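Long-range contact in L-amino acid deaminase (Proteus vulgaris, PDB 5I39), which probably oxidises L-amino acids by means of a bound flavin-adenine dinucleotide, as a membrane-bound deaminase of the FAD-dependent oxidoreductase family: residues T118-L126 / G274-G282. Residues are numbered along the deposited sequence; the frame is centred on the assembly and turned at random.
With EDO (1,2-ethanediol), chain I.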
# COMPACT_ATOMS: atom_id res chain seq x y z
N THR A 118 11.78 -0.71 9.94
CA THR A 118 12.40 0.57 9.60
C THR A 118 13.78 0.23 9.05
O THR A 118 14.65 -0.24 9.78
CB THR A 118 12.44 1.51 10.81
OG1 THR A 118 11.10 1.83 11.18
CG2 THR A 118 13.15 2.80 10.46
N GLN A 119 13.94 0.46 7.75
CA GLN A 119 15.01 -0.13 6.96
C GLN A 119 16.02 0.88 6.40
O GLN A 119 17.22 0.61 6.41
CB GLN A 119 14.37 -0.88 5.80
CG GLN A 119 15.34 -1.45 4.78
CD GLN A 119 14.61 -2.28 3.76
OE1 GLN A 119 13.79 -1.76 3.01
NE2 GLN A 119 14.89 -3.57 3.74
N GLY A 120 15.53 1.99 5.87
CA GLY A 120 16.39 2.95 5.19
C GLY A 120 16.50 2.68 3.70
O GLY A 120 16.56 1.53 3.26
N ARG A 121 16.52 3.76 2.93
CA ARG A 121 16.48 3.70 1.47
C ARG A 121 17.44 4.70 0.88
O ARG A 121 17.37 5.89 1.19
CB ARG A 121 15.06 3.99 0.97
CG ARG A 121 14.90 4.02 -0.54
CD ARG A 121 13.44 4.29 -0.87
NE ARG A 121 13.14 4.21 -2.30
CZ ARG A 121 13.33 5.20 -3.18
NH1 ARG A 121 12.99 5.00 -4.45
NH2 ARG A 121 13.85 6.37 -2.82
N VAL A 122 18.31 4.22 -0.00
CA VAL A 122 19.25 5.09 -0.71
C VAL A 122 18.87 5.14 -2.18
O VAL A 122 18.73 4.11 -2.84
CB VAL A 122 20.75 4.72 -0.52
CG1 VAL A 122 21.18 5.00 0.91
CG2 VAL A 122 21.05 3.28 -0.91
N GLU A 123 18.65 6.36 -2.67
CA GLU A 123 18.36 6.58 -4.09
C GLU A 123 19.41 7.51 -4.67
O GLU A 123 19.47 8.69 -4.32
CB GLU A 123 16.96 7.15 -4.31
CG GLU A 123 16.67 7.33 -5.80
CD GLU A 123 15.24 7.72 -6.14
OE1 GLU A 123 14.34 7.61 -5.29
OE2 GLU A 123 15.03 8.12 -7.31
N VAL A 124 20.23 6.97 -5.56
CA VAL A 124 21.20 7.79 -6.29
C VAL A 124 20.45 8.56 -7.38
O VAL A 124 19.69 7.96 -8.14
CB VAL A 124 22.32 6.91 -6.89
CG1 VAL A 124 23.21 7.70 -7.83
CG2 VAL A 124 23.14 6.27 -5.78
N PRO A 125 20.64 9.90 -7.45
CA PRO A 125 19.92 10.67 -8.47
C PRO A 125 20.36 10.33 -9.89
O PRO A 125 21.47 9.85 -10.10
CB PRO A 125 20.28 12.12 -8.12
CG PRO A 125 21.59 12.02 -7.43
CD PRO A 125 21.51 10.75 -6.64
N LEU A 126 19.48 10.57 -10.85
CA LEU A 126 19.74 10.24 -12.26
C LEU A 126 20.84 11.09 -12.89
O LEU A 126 21.64 10.60 -13.69
CB LEU A 126 18.47 10.40 -13.10
CG LEU A 126 17.38 9.34 -12.96
CD1 LEU A 126 16.12 9.80 -13.66
CD2 LEU A 126 17.84 8.00 -13.51
N GLY A 274 21.90 -5.49 2.17
CA GLY A 274 20.74 -5.12 2.97
C GLY A 274 20.07 -3.87 2.44
O GLY A 274 20.51 -3.28 1.45
N GLY A 275 19.00 -3.48 3.11
CA GLY A 275 18.35 -2.21 2.85
C GLY A 275 17.52 -2.16 1.59
O GLY A 275 17.16 -3.18 1.00
N ASN A 276 17.23 -0.92 1.20
CA ASN A 276 16.42 -0.58 0.04
C ASN A 276 17.28 0.34 -0.81
O ASN A 276 17.79 1.36 -0.33
CB ASN A 276 15.14 0.12 0.53
CG ASN A 276 14.20 0.52 -0.60
OD1 ASN A 276 14.58 0.59 -1.76
ND2 ASN A 276 12.95 0.83 -0.23
N VAL A 277 17.49 -0.05 -2.07
CA VAL A 277 18.42 0.63 -2.97
C VAL A 277 17.71 0.94 -4.28
O VAL A 277 16.97 0.10 -4.81
CB VAL A 277 19.66 -0.25 -3.21
CG1 VAL A 277 20.55 0.30 -4.32
CG2 VAL A 277 20.46 -0.37 -1.92
N ALA A 278 17.96 2.14 -4.80
CA ALA A 278 17.43 2.59 -6.09
C ALA A 278 18.54 3.33 -6.82
O ALA A 278 19.04 4.35 -6.33
CB ALA A 278 16.24 3.50 -5.88
N LEU A 279 18.93 2.81 -7.99
CA LEU A 279 20.07 3.35 -8.73
C LEU A 279 19.72 3.63 -10.18
O LEU A 279 18.83 2.98 -10.74
CB LEU A 279 21.24 2.36 -8.72
CG LEU A 279 21.72 1.88 -7.35
CD1 LEU A 279 22.66 0.69 -7.48
CD2 LEU A 279 22.38 3.02 -6.60
N PRO A 280 20.45 4.57 -10.82
CA PRO A 280 20.39 4.72 -12.27
C PRO A 280 20.62 3.40 -12.99
O PRO A 280 21.30 2.52 -12.46
CB PRO A 280 21.55 5.68 -12.56
CG PRO A 280 21.67 6.50 -11.33
CD PRO A 280 21.36 5.56 -10.20
N GLY A 281 20.04 3.27 -14.18
CA GLY A 281 20.03 2.00 -14.91
C GLY A 281 18.92 1.06 -14.47
O GLY A 281 18.94 -0.12 -14.82
N GLY A 282 17.96 1.58 -13.71
CA GLY A 282 16.79 0.82 -13.27
C GLY A 282 17.08 -0.32 -12.32
O GLY A 282 16.49 -1.39 -12.44
C1 EDO I . 17.49 6.74 -10.29
O1 EDO I . 17.44 8.04 -9.69
C2 EDO I . 17.02 5.72 -9.27
O2 EDO I . 15.65 5.97 -8.89
O HOH W 1 12.61 0.72 2.72
O HOH W 2 17.31 -4.50 5.31
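Asn276 O accepts the amide of Val122 (Val122 N to Asn276 O 2.9 Å) and is also met by a CA-H...O contact from the preceding residue, Arg121. This is a parallel pairing, strands 121-123 and 276-279, inside the large mixed sheet that stands beside the FAD-binding Rossmann-type part of the enzyme. The ladder continues with Ala278 N to Val122 O, 2.9 Å, and Val124 N to Ala278 O, 3.0 Å. Ahead of it the bond from Asn276 N to Gly120 O is weak, and Gly120 takes backbone angles that would jam a CB against the preceding carbonyl.

Arg121, Asn276, Glu123 and Ala278 share one face of the sheet. With CG anti to the backbone N (chi1 177°) and an extended chain, Arg121 carries its CG and CD across the Asn276 amide, CD 3.6 Å from ND2, with the guanidinium and amide planes nearly perpendicular (83°). Its NH1 and NH2 both donate to Glu123 OE1 in a salt bridge, NH2 (2.8 Å) on the anti lone pair and NH1 from above the carboxylate plane, while the methyl of Ala278, small enough to fit beneath, lies over a guanidinium face. Gln82, an FAD-binding residue, accepts from both Arg121 NE and Asn276 ND2, tying this face to the flavin site. A water joins Gln119 OE1 to Asn276 ND2, and Gln119 NE2 bonds to Glu287 O.

On the other face, in the conformer given, Val122 lies side by side with Val277. Where strand 276-279 ends, the puckered ring of Pro280 crosses Val124 at about a right angle, its CD against Val124 CG1, and Val124 CG2 presses tightly on Leu279 CD2 at 3.4 Å.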